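Local coordinates for shikimate 5-dehydrogenase (Mycobacterium fortuitum subsp. fortuitum DSM 46621, PDB 4XIJ), which probably catalyses the NADP-dependent interconversion of 3-dehydroshikimate and shikimate, the fourth of seven steps on the way to chorismate, at residues Lys15-Ser21 with Thr45-Cys51; Trp67-Val72 with Ala97-Arg102; Ala84-Arg90 with Gly107-Thr113. All blocks are in the same frame, centred on the assembly; numbering follows the deposited sequence.

Contact 1 (Lys15-Ser21 with Thr45-Cys51); sequences KAAVLGS and TYERIEC
A16 and E47 are joined through their backbones, E47 N giving its hydrogen to A16 O at 3.0 Å. The exchange alternates from there: A16 N to T45 O, V18 N to E47 O, I49 N to V18 O, C51 N to G20 O. The bond from I49 is nearly straight, 171° at the hydrogen, whereas G20 N reaches I49 O only weakly.

Packing is tight on the face carrying A16, Y46 and V18. With CG anti to the backbone N (chi1 -161°), Y46 lays its ring against the backbone of A16 and A17. A16 CB touches Y46 CD2 at 3.5 Å, A17 CA sits over one ring face towards the rim, and V18 CB lies 3.7 Å from Y46 OH. That hydroxyl runs on to a hydrogen bond with S71 OG of strand 67-72, on the far side of strand 15-20, while H32 and Y36 of helix 28-38 pack against the ring. On the other face L19 and I49 run side by side, L19 CD2 3.7 Å from I49 CB, and I49 CD1 extends to A17 CB.

The outer ends are looser and wetter. K15 curls at chi3 and chi4 until NZ donates to T45 OG1, 3.1 Å away. K15 NZ stops 4.1 Å from E47 OE1, too far for a salt bridge, and a water spans the pair. A second water gathers A16 O, T45 OG1 and E47 OE1. At the opposite end another water links S21 OG with E50 OE2. R48 instead turns its guanidinium to the carbonyls of I23 and S26.

Two parallel neighbours connected through helix 28-38 make a classic beta-alpha-beta crossover, here at the edge of the substrate-binding domain's sheet.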
loop_
_atom_site.group_PDB
_atom_site.type_symbol
_atom_site.label_atom_id
_atom_site.label_comp_id
_atom_site.label_asym_id
_atom_site.label_seq_id
_atom_site.Cartn_x
_atom_site.Cartn_y
_atom_site.Cartn_z
ATOM N N LYS A 15 -8.424 -21.796 0.603
ATOM C CA LYS A 15 -8.594 -20.943 1.761
ATOM C C LYS A 15 -7.586 -19.814 1.762
ATOM O O LYS A 15 -6.392 -19.999 1.444
ATOM C CB LYS A 15 -8.422 -21.739 3.052
ATOM C CG LYS A 15 -9.404 -22.953 3.137
ATOM C CD LYS A 15 -9.374 -23.556 4.527
ATOM C CE LYS A 15 -10.196 -22.666 5.483
ATOM N NZ LYS A 15 -11.688 -22.706 5.208
ATOM N N ALA A 16 -8.082 -18.650 2.156
ATOM C CA ALA A 16 -7.238 -17.474 2.338
ATOM C C ALA A 16 -7.668 -16.709 3.583
ATOM O O ALA A 16 -8.742 -16.975 4.154
ATOM C CB ALA A 16 -7.271 -16.560 1.065
ATOM N N ALA A 17 -6.870 -15.745 4.001
ATOM C CA ALA A 17 -7.221 -14.947 5.169
ATOM C C ALA A 17 -6.415 -13.673 5.197
ATOM O O ALA A 17 -5.366 -13.560 4.524
ATOM C CB ALA A 17 -6.970 -15.714 6.487
ATOM N N VAL A 18 -6.884 -12.740 6.019
ATOM C CA VAL A 18 -6.047 -11.606 6.442
ATOM C C VAL A 18 -5.643 -11.769 7.892
ATOM O O VAL A 18 -6.450 -12.149 8.734
ATOM C CB VAL A 18 -6.763 -10.238 6.225
ATOM C CG1 VAL A 18 -8.119 -10.099 7.010
ATOM C CG2 VAL A 18 -5.795 -9.052 6.542
ATOM N N LEU A 19 -4.355 -11.537 8.151
ATOM C CA LEU A 19 -3.764 -11.627 9.491
ATOM C C LEU A 19 -3.351 -10.253 9.996
ATOM O O LEU A 19 -2.731 -9.487 9.257
ATOM C CB LEU A 19 -2.524 -12.519 9.479
ATOM C CG LEU A 19 -2.566 -13.908 8.857
ATOM C CD1 LEU A 19 -1.258 -14.684 9.139
ATOM C CD2 LEU A 19 -3.800 -14.743 9.037
ATOM N N GLY A 20 -3.675 -9.941 11.245
ATOM C CA GLY A 20 -3.228 -8.687 11.809
ATOM C C GLY A 20 -3.954 -8.385 13.102
ATOM O O GLY A 20 -4.761 -9.213 13.563
ATOM N N SER A 21 -3.701 -7.203 13.670
ATOM C CA SER A 21 -4.317 -6.836 14.931
ATOM C C SER A 21 -4.121 -5.337 15.160
ATOM O O SER A 21 -3.002 -4.878 15.324
ATOM C CB SER A 21 -3.721 -7.658 16.064
ATOM O OG SER A 21 -4.270 -7.238 17.306
ATOM N N THR A 45 -12.791 -19.579 0.503
ATOM C CA THR A 45 -13.105 -18.823 1.710
ATOM C C THR A 45 -12.018 -17.780 2.003
ATOM O O THR A 45 -10.859 -17.937 1.603
ATOM C CB THR A 45 -13.275 -19.742 2.921
ATOM O OG1 THR A 45 -12.082 -20.522 3.111
ATOM C CG2 THR A 45 -14.482 -20.662 2.713
ATOM N N TYR A 46 -12.404 -16.725 2.709
ATOM C CA TYR A 46 -11.473 -15.671 3.087
ATOM C C TYR A 46 -11.850 -15.183 4.462
ATOM O O TYR A 46 -12.884 -14.523 4.605
ATOM C CB TYR A 46 -11.492 -14.518 2.069
ATOM C CG TYR A 46 -10.269 -13.662 2.176
ATOM C CD1 TYR A 46 -10.085 -12.869 3.290
ATOM C CD2 TYR A 46 -9.291 -13.654 1.176
ATOM C CE1 TYR A 46 -8.987 -12.105 3.438
ATOM C CE2 TYR A 46 -8.111 -12.849 1.310
ATOM C CZ TYR A 46 -7.999 -12.079 2.481
ATOM O OH TYR A 46 -6.974 -11.248 2.718
ATOM N N GLU A 47 -11.052 -15.504 5.467
ATOM C CA GLU A 47 -11.413 -15.118 6.814
ATOM C C GLU A 47 -10.495 -14.066 7.421
ATOM O O GLU A 47 -9.505 -13.701 6.813
ATOM C CB GLU A 47 -11.475 -16.334 7.710
ATOM C CG GLU A 47 -10.227 -17.096 7.853
ATOM C CD GLU A 47 -10.537 -18.511 8.383
ATOM O OE1 GLU A 47 -10.691 -19.446 7.566
ATOM O OE2 GLU A 47 -10.680 -18.671 9.608
ATOM N N ARG A 48 -10.904 -13.554 8.584
ATOM C CA ARG A 48 -10.099 -12.643 9.406
ATOM C C ARG A 48 -9.510 -13.392 10.557
ATOM O O ARG A 48 -10.281 -13.998 11.332
ATOM C CB ARG A 48 -10.938 -11.532 10.010
ATOM C CG ARG A 48 -11.421 -10.521 9.073
ATOM C CD ARG A 48 -12.326 -9.431 9.814
ATOM N NE ARG A 48 -13.140 -8.908 8.728
ATOM C CZ ARG A 48 -12.794 -7.881 7.964
ATOM N NH1 ARG A 48 -11.676 -7.203 8.210
ATOM N NH2 ARG A 48 -13.553 -7.557 6.928
ATOM N N ILE A 49 -8.201 -13.318 10.725
ATOM C CA ILE A 49 -7.548 -13.947 11.866
ATOM C C ILE A 49 -6.755 -12.923 12.652
ATOM O O ILE A 49 -5.799 -12.350 12.149
ATOM C CB ILE A 49 -6.640 -15.114 11.410
ATOM C CG1 ILE A 49 -7.445 -16.133 10.593
ATOM C CG2 ILE A 49 -6.065 -15.799 12.613
ATOM C CD1 ILE A 49 -6.607 -17.226 9.882
ATOM N N GLU A 50 -7.163 -12.683 13.890
ATOM C CA GLU A 50 -6.398 -11.794 14.748
ATOM C C GLU A 50 -5.060 -12.469 15.036
ATOM O O GLU A 50 -5.002 -13.663 15.384
ATOM C CB GLU A 50 -7.163 -11.480 16.047
ATOM C CG GLU A 50 -6.524 -10.338 16.836
ATOM C CD GLU A 50 -7.279 -9.950 18.097
ATOM O OE1 GLU A 50 -8.318 -10.586 18.407
ATOM O OE2 GLU A 50 -6.786 -9.022 18.790
ATOM N N CYS A 51 -3.974 -11.723 14.852
ATOM C CA CYS A 51 -2.625 -12.307 14.842
ATOM C C CYS A 51 -1.600 -11.232 15.154
ATOM O O CYS A 51 -1.573 -10.209 14.466
ATOM C CB CYS A 51 -2.299 -12.913 13.468
ATOM S SG CYS A 51 -0.838 -13.917 13.448
HETATM O O HOH W 1 -13.205 -20.241 6.785
HETATM O O HOH W 2 -10.369 -19.150 4.740
HETATM O O HOH W 3 -6.879 -6.757 17.836
#

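Contact 2 (Trp67-Val72 with Ala97-Arg102); sequences WVGLSV and ANTLVR. With SO4 (sulfate ion), chain E.
This is a buried antiparallel strand pairing in the middle of the six-stranded mixed sheet of the shikimate dehydrogenase substrate-binding domain, where strand 99-102 is the one strand running against the other five, antiparallel to 67-72 on one flank and to 108-111 on the other. L70 and L100 form the hydrogen-bonded pair, with L70 N to L100 O and L100 N to L70 O both 2.8 Å. G69 with V101 and S71 with T99 are the non-hydrogen-bonded pairs around it.

The leucines share a face, where L100 CD1 slants across to V72 CG2 at 4.0 Å and also touches L70 CD1; W108 and A84 continue this apolar layer. On the other face F260 of helix 246-261 packs against T99 and V101.

At one end R102 holds strand 67-72 twice. Its backbone N reaches V68 O at 3.0 Å, and the side chain, bent at chi2 (64°), doubles back so that R102 NH2 meets a lone pair of W67 O at 2.9 Å, edge-on to the guanidinium. G64 O and G106 O take further hydrogens from this group and fix its orientation.

At the other end V72 N donates to N98 O. N98 OD1 accepts from T99 OG1, 2.8 Å away, and from T113 N, so the amide's rotation is fixed. The nitrogen is thereby turned towards a sulfate, probably from the crystallisation liquor, that K77 and T73 also bind and that probably marks the shikimate pocket of this family: N98 ND2 donates to sulfate O4 at 3.1 Å.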
loop_
_atom_site.group_PDB
_atom_site.type_symbol
_atom_site.label_atom_id
_atom_site.label_comp_id
_atom_site.label_asym_id
_atom_site.label_seq_id
_atom_site.Cartn_x
_atom_site.Cartn_y
_atom_site.Cartn_z
ATOM N N TRP A 67 -4.456 -23.923 1.898
ATOM C CA TRP A 67 -4.263 -22.484 2.066
ATOM C C TRP A 67 -3.446 -21.977 0.914
ATOM O O TRP A 67 -2.271 -22.370 0.744
ATOM C CB TRP A 67 -3.606 -22.191 3.424
ATOM C CG TRP A 67 -4.604 -22.385 4.537
ATOM C CD1 TRP A 67 -4.932 -23.569 5.175
ATOM C CD2 TRP A 67 -5.431 -21.371 5.111
ATOM N NE1 TRP A 67 -5.910 -23.323 6.121
ATOM C CE2 TRP A 67 -6.217 -21.982 6.108
ATOM C CE3 TRP A 67 -5.560 -19.984 4.901
ATOM C CZ2 TRP A 67 -7.141 -21.257 6.894
ATOM C CZ3 TRP A 67 -6.476 -19.266 5.673
ATOM C CH2 TRP A 67 -7.260 -19.915 6.656
ATOM N N VAL A 68 -4.038 -21.050 0.156
ATOM C CA VAL A 68 -3.450 -20.581 -1.083
ATOM C C VAL A 68 -2.740 -19.244 -0.903
ATOM O O VAL A 68 -1.811 -18.933 -1.642
ATOM C CB VAL A 68 -4.549 -20.442 -2.189
ATOM C CG1 VAL A 68 -5.576 -19.337 -1.856
ATOM C CG2 VAL A 68 -3.941 -20.241 -3.573
ATOM N N GLY A 69 -3.203 -18.403 0.019
ATOM C CA GLY A 69 -2.640 -17.059 0.148
ATOM C C GLY A 69 -3.110 -16.387 1.421
ATOM O O GLY A 69 -4.167 -16.750 1.951
ATOM N N LEU A 70 -2.310 -15.438 1.899
ATOM C CA LEU A 70 -2.663 -14.603 3.032
ATOM C C LEU A 70 -2.363 -13.154 2.746
ATOM O O LEU A 70 -1.309 -12.837 2.177
ATOM C CB LEU A 70 -1.880 -15.025 4.280
ATOM C CG LEU A 70 -1.995 -16.478 4.695
ATOM C CD1 LEU A 70 -0.866 -16.826 5.666
ATOM C CD2 LEU A 70 -3.371 -16.691 5.313
ATOM N N SER A 71 -3.257 -12.270 3.151
ATOM C CA SER A 71 -2.962 -10.860 3.264
ATOM C C SER A 71 -2.475 -10.602 4.682
ATOM O O SER A 71 -2.957 -11.236 5.613
ATOM C CB SER A 71 -4.209 -10.037 2.952
ATOM O OG SER A 71 -4.721 -10.388 1.649
ATOM N N VAL A 72 -1.547 -9.686 4.850
ATOM C CA VAL A 72 -1.025 -9.433 6.193
ATOM C C VAL A 72 -1.084 -7.944 6.422
ATOM O O VAL A 72 -0.629 -7.154 5.586
ATOM C CB VAL A 72 0.424 -9.927 6.350
ATOM C CG1 VAL A 72 0.962 -9.572 7.759
ATOM C CG2 VAL A 72 0.526 -11.457 6.118
ATOM N N ALA A 97 6.350 -7.242 4.195
ATOM C CA ALA A 97 5.467 -7.921 3.250
ATOM C C ALA A 97 4.013 -7.886 3.698
ATOM O O ALA A 97 3.705 -8.211 4.864
ATOM C CB ALA A 97 5.904 -9.400 3.052
ATOM N N ASN A 98 3.112 -7.516 2.786
ATOM C CA ASN A 98 1.698 -7.574 3.126
ATOM C C ASN A 98 0.981 -8.758 2.471
ATOM O O ASN A 98 -0.240 -8.828 2.510
ATOM C CB ASN A 98 0.991 -6.271 2.725
ATOM C CG ASN A 98 0.756 -6.194 1.213
ATOM O OD1 ASN A 98 1.518 -6.770 0.451
ATOM N ND2 ASN A 98 -0.306 -5.528 0.781
ATOM N N THR A 99 1.748 -9.673 1.880
ATOM C CA THR A 99 1.193 -10.759 1.077
ATOM C C THR A 99 2.054 -11.984 1.221
ATOM O O THR A 99 3.288 -11.892 1.145
ATOM C CB THR A 99 1.132 -10.408 -0.427
ATOM O OG1 THR A 99 0.440 -9.161 -0.618
ATOM C CG2 THR A 99 0.376 -11.507 -1.249
ATOM N N LEU A 100 1.397 -13.125 1.441
ATOM C CA LEU A 100 2.094 -14.428 1.452
ATOM C C LEU A 100 1.373 -15.331 0.489
ATOM O O LEU A 100 0.157 -15.486 0.597
ATOM C CB LEU A 100 2.118 -15.033 2.858
ATOM C CG LEU A 100 3.021 -14.312 3.866
ATOM C CD1 LEU A 100 2.694 -14.775 5.296
ATOM C CD2 LEU A 100 4.484 -14.548 3.492
ATOM N N VAL A 101 2.110 -15.857 -0.486
ATOM C CA VAL A 101 1.478 -16.691 -1.509
ATOM C C VAL A 101 2.037 -18.103 -1.450
ATOM O O VAL A 101 3.253 -18.283 -1.446
ATOM C CB VAL A 101 1.689 -16.146 -2.941
ATOM C CG1 VAL A 101 0.892 -17.037 -3.989
ATOM C CG2 VAL A 101 1.224 -14.706 -2.999
ATOM N N ARG A 102 1.175 -19.119 -1.457
ATOM C CA ARG A 102 1.668 -20.482 -1.504
ATOM C C ARG A 102 2.258 -20.804 -2.910
ATOM O O ARG A 102 1.654 -20.522 -3.970
ATOM C CB ARG A 102 0.544 -21.447 -1.160
ATOM C CG ARG A 102 1.030 -22.842 -0.657
ATOM C CD ARG A 102 1.771 -22.657 0.638
ATOM N NE ARG A 102 1.956 -23.863 1.437
ATOM C CZ ARG A 102 0.990 -24.433 2.170
ATOM N NH1 ARG A 102 1.270 -25.520 2.885
ATOM N NH2 ARG A 102 -0.263 -23.943 2.180
HETATM S S SO4 E . -2.530 -3.554 4.098
HETATM O O1 SO4 E . -3.464 -2.542 3.535
HETATM O O2 SO4 E . -2.141 -3.055 5.453
HETATM O O3 SO4 E . -3.166 -4.897 4.240
HETATM O O4 SO4 E . -1.499 -3.757 3.072
HETATM O O HOH W 4 -0.943 -20.019 -4.209
#

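Contact 3 (Ala84-Arg90 with Gly107-Thr113); sequences ADQRTDR and GWRADNT
Q86 and R87 pair in parallel with R109 and A110, a short edge strand closing one side of the domain's mixed sheet just before helix 89-94. A110 N donates to Q86 O at 2.8 Å and T88 N to A110 O at 3.0 Å; Q86 N bonds W108 O. Beside this pairing the methyls A84 CB and A110 CB meet at 3.5 Å, and A84 also packs on L100.

Beyond the strand the side chains take over. T88 is the N-cap of helix 89-94, its OG1 accepting from A91 N. With OG1 wedged between the backbone N and the carbonyl carbon (chi1 63°), the same hydroxyl gives its hydrogen to D111 OD1, 2.7 Å away, from above the carboxylate plane.

R90 extends from the helix's first turn to grip buried D111 side-on, guanidinium and carboxylate planes 33° apart. In this salt bridge R90 NE donates to D111 OD1 at 2.8 Å, so that oxygen accepts from two donors, and R90 NH2 to D111 OD2 at 2.9 Å. D111 OD2 also accepts from Q259. R90 NH2 has a second salt bridge, to D116, and N112 O lies over one face of the guanidinium, 3.5 Å from R90 CZ.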
loop_
_atom_site.group_PDB
_atom_site.type_symbol
_atom_site.label_atom_id
_atom_site.label_comp_id
_atom_site.label_asym_id
_atom_site.label_seq_id
_atom_site.Cartn_x
_atom_site.Cartn_y
_atom_site.Cartn_z
ATOM N N ALA A 84 8.757 -15.996 5.391
ATOM C CA ALA A 84 8.606 -16.593 4.057
ATOM C C ALA A 84 9.907 -17.241 3.571
ATOM O O ALA A 84 11.004 -16.714 3.787
ATOM C CB ALA A 84 8.166 -15.548 3.057
ATOM N N ASP A 85 9.798 -18.377 2.889
ATOM C CA ASP A 85 11.076 -18.937 2.477
ATOM C C ASP A 85 11.497 -18.350 1.107
ATOM O O ASP A 85 12.642 -18.518 0.739
ATOM C CB ASP A 85 11.035 -20.470 2.505
ATOM C CG ASP A 85 9.816 -21.024 1.808
ATOM O OD1 ASP A 85 8.706 -20.862 2.369
ATOM O OD2 ASP A 85 9.998 -21.621 0.722
ATOM N N GLN A 86 10.648 -17.550 0.469
ATOM C CA GLN A 86 10.974 -16.861 -0.760
ATOM C C GLN A 86 10.419 -15.444 -0.640
ATOM O O GLN A 86 9.384 -15.252 0.007
ATOM C CB GLN A 86 10.379 -17.617 -1.950
ATOM C CG GLN A 86 10.882 -19.093 -1.996
ATOM C CD GLN A 86 9.953 -20.084 -2.748
ATOM O OE1 GLN A 86 9.563 -19.837 -3.869
ATOM N NE2 GLN A 86 9.620 -21.205 -2.105
ATOM N N ARG A 87 11.088 -14.452 -1.222
ATOM C CA ARG A 87 10.514 -13.127 -1.193
ATOM C C ARG A 87 10.848 -12.396 -2.442
ATOM O O ARG A 87 11.902 -12.596 -3.032
ATOM C CB ARG A 87 10.973 -12.291 -0.026
ATOM C CG ARG A 87 12.411 -12.308 0.244
ATOM C CD ARG A 87 12.665 -13.179 1.520
ATOM N NE ARG A 87 13.998 -12.917 2.074
ATOM C CZ ARG A 87 15.148 -13.243 1.468
ATOM N NH1 ARG A 87 15.141 -13.863 0.288
ATOM N NH2 ARG A 87 16.317 -12.943 2.036
ATOM N N THR A 88 9.955 -11.517 -2.841
ATOM C CA THR A 88 10.235 -10.701 -4.014
ATOM C C THR A 88 11.290 -9.647 -3.693
ATOM O O THR A 88 11.461 -9.236 -2.532
ATOM C CB THR A 88 8.964 -9.997 -4.538
ATOM O OG1 THR A 88 8.484 -9.101 -3.532
ATOM C CG2 THR A 88 7.885 -11.003 -4.892
ATOM N N ASP A 89 11.988 -9.205 -4.712
ATOM C CA ASP A 89 12.964 -8.131 -4.530
ATOM C C ASP A 89 12.296 -6.862 -3.971
ATOM O O ASP A 89 12.863 -6.184 -3.114
ATOM C CB ASP A 89 13.660 -7.769 -5.842
ATOM C CG ASP A 89 14.565 -8.858 -6.362
ATOM O OD1 ASP A 89 14.904 -9.792 -5.607
ATOM O OD2 ASP A 89 14.969 -8.762 -7.543
ATOM N N ARG A 90 11.080 -6.524 -4.437
ATOM C CA ARG A 90 10.490 -5.296 -3.940
ATOM C C ARG A 90 10.057 -5.407 -2.465
ATOM O O ARG A 90 10.185 -4.436 -1.750
ATOM C CB ARG A 90 9.325 -4.854 -4.817
ATOM C CG ARG A 90 8.124 -5.827 -4.797
ATOM C CD ARG A 90 7.111 -5.334 -5.848
ATOM N NE ARG A 90 5.892 -6.141 -5.755
ATOM C CZ ARG A 90 4.727 -5.768 -6.278
ATOM N NH1 ARG A 90 4.636 -4.591 -6.927
ATOM N NH2 ARG A 90 3.657 -6.550 -6.122
ATOM N N GLY A 107 6.394 -23.955 -0.636
ATOM C CA GLY A 107 6.904 -22.777 0.047
ATOM C C GLY A 107 5.923 -21.642 0.131
ATOM O O GLY A 107 4.846 -21.705 -0.465
ATOM N N TRP A 108 6.270 -20.627 0.899
ATOM C CA TRP A 108 5.480 -19.401 0.953
ATOM C C TRP A 108 6.345 -18.284 0.420
ATOM O O TRP A 108 7.505 -18.120 0.834
ATOM C CB TRP A 108 5.052 -19.069 2.387
ATOM C CG TRP A 108 3.951 -19.898 2.935
ATOM C CD1 TRP A 108 4.063 -21.022 3.733
ATOM C CD2 TRP A 108 2.543 -19.675 2.751
ATOM N NE1 TRP A 108 2.808 -21.483 4.073
ATOM C CE2 TRP A 108 1.861 -20.685 3.478
ATOM C CE3 TRP A 108 1.784 -18.703 2.065
ATOM C CZ2 TRP A 108 0.471 -20.749 3.541
ATOM C CZ3 TRP A 108 0.389 -18.776 2.120
ATOM C CH2 TRP A 108 -0.248 -19.801 2.848
ATOM N N ARG A 109 5.788 -17.516 -0.505
ATOM C CA ARG A 109 6.487 -16.378 -1.087
ATOM C C ARG A 109 5.905 -15.060 -0.551
ATOM O O ARG A 109 4.688 -14.809 -0.668
ATOM C CB ARG A 109 6.394 -16.429 -2.623
ATOM C CG ARG A 109 7.173 -15.288 -3.342
ATOM C CD ARG A 109 6.987 -15.408 -4.894
ATOM N NE ARG A 109 5.625 -14.997 -5.251
ATOM C CZ ARG A 109 4.796 -15.680 -6.050
ATOM N NH1 ARG A 109 5.178 -16.814 -6.639
ATOM N NH2 ARG A 109 3.566 -15.218 -6.271
ATOM N N ALA A 110 6.769 -14.210 0.002
ATOM C CA ALA A 110 6.376 -12.903 0.481
ATOM C C ALA A 110 6.425 -11.843 -0.602
ATOM O O ALA A 110 7.379 -11.795 -1.372
ATOM C CB ALA A 110 7.279 -12.445 1.603
ATOM N N ASP A 111 5.409 -10.985 -0.652
ATOM C CA ASP A 111 5.452 -9.860 -1.573
ATOM C C ASP A 111 4.903 -8.641 -0.860
ATOM O O ASP A 111 4.294 -8.749 0.233
ATOM C CB ASP A 111 4.658 -10.155 -2.864
ATOM C CG ASP A 111 4.900 -9.153 -4.001
ATOM O OD1 ASP A 111 5.888 -8.368 -3.984
ATOM O OD2 ASP A 111 4.098 -9.190 -4.964
ATOM N N ASN A 112 5.129 -7.482 -1.458
ATOM C CA ASN A 112 4.547 -6.262 -0.923
ATOM C C ASN A 112 3.696 -5.575 -1.983
ATOM O O ASN A 112 4.232 -4.947 -2.884
ATOM C CB ASN A 112 5.652 -5.317 -0.394
ATOM C CG ASN A 112 5.056 -4.174 0.386
ATOM O OD1 ASN A 112 4.202 -3.445 -0.165
ATOM N ND2 ASN A 112 5.445 -4.015 1.678
ATOM N N THR A 113 2.369 -5.728 -1.901
ATOM C CA THR A 113 1.538 -5.088 -2.895
ATOM C C THR A 113 1.062 -3.702 -2.456
ATOM O O THR A 113 0.364 -3.037 -3.208
ATOM C CB THR A 113 0.316 -5.942 -3.269
ATOM O OG1 THR A 113 -0.620 -5.950 -2.166
ATOM C CG2 THR A 113 0.755 -7.359 -3.674
#

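How the contacts relate
All three contacts belong to one mixed sheet, from edge to edge: contact 1 holds the strands on one side, contact 2 the central pairing with the lone antiparallel strand 99-102, contact 3 the opposite margin. Centres of contacts 1 and 2 lie 10 Å apart, and A17 O joins S71 N at 2.8 Å. Contacts 2 and 3, 9 Å apart between centres, interlock in sequence and are stitched by V101 N to R109 O, also 2.8 Å. Contacts 1 and 3 do not touch (nearest atoms about 6 Å apart). The sulfate, probably marking the substrate pocket, lies near all three: N98 binds it, while the V18 and T113 side chains come only within about 5 and 6 Å.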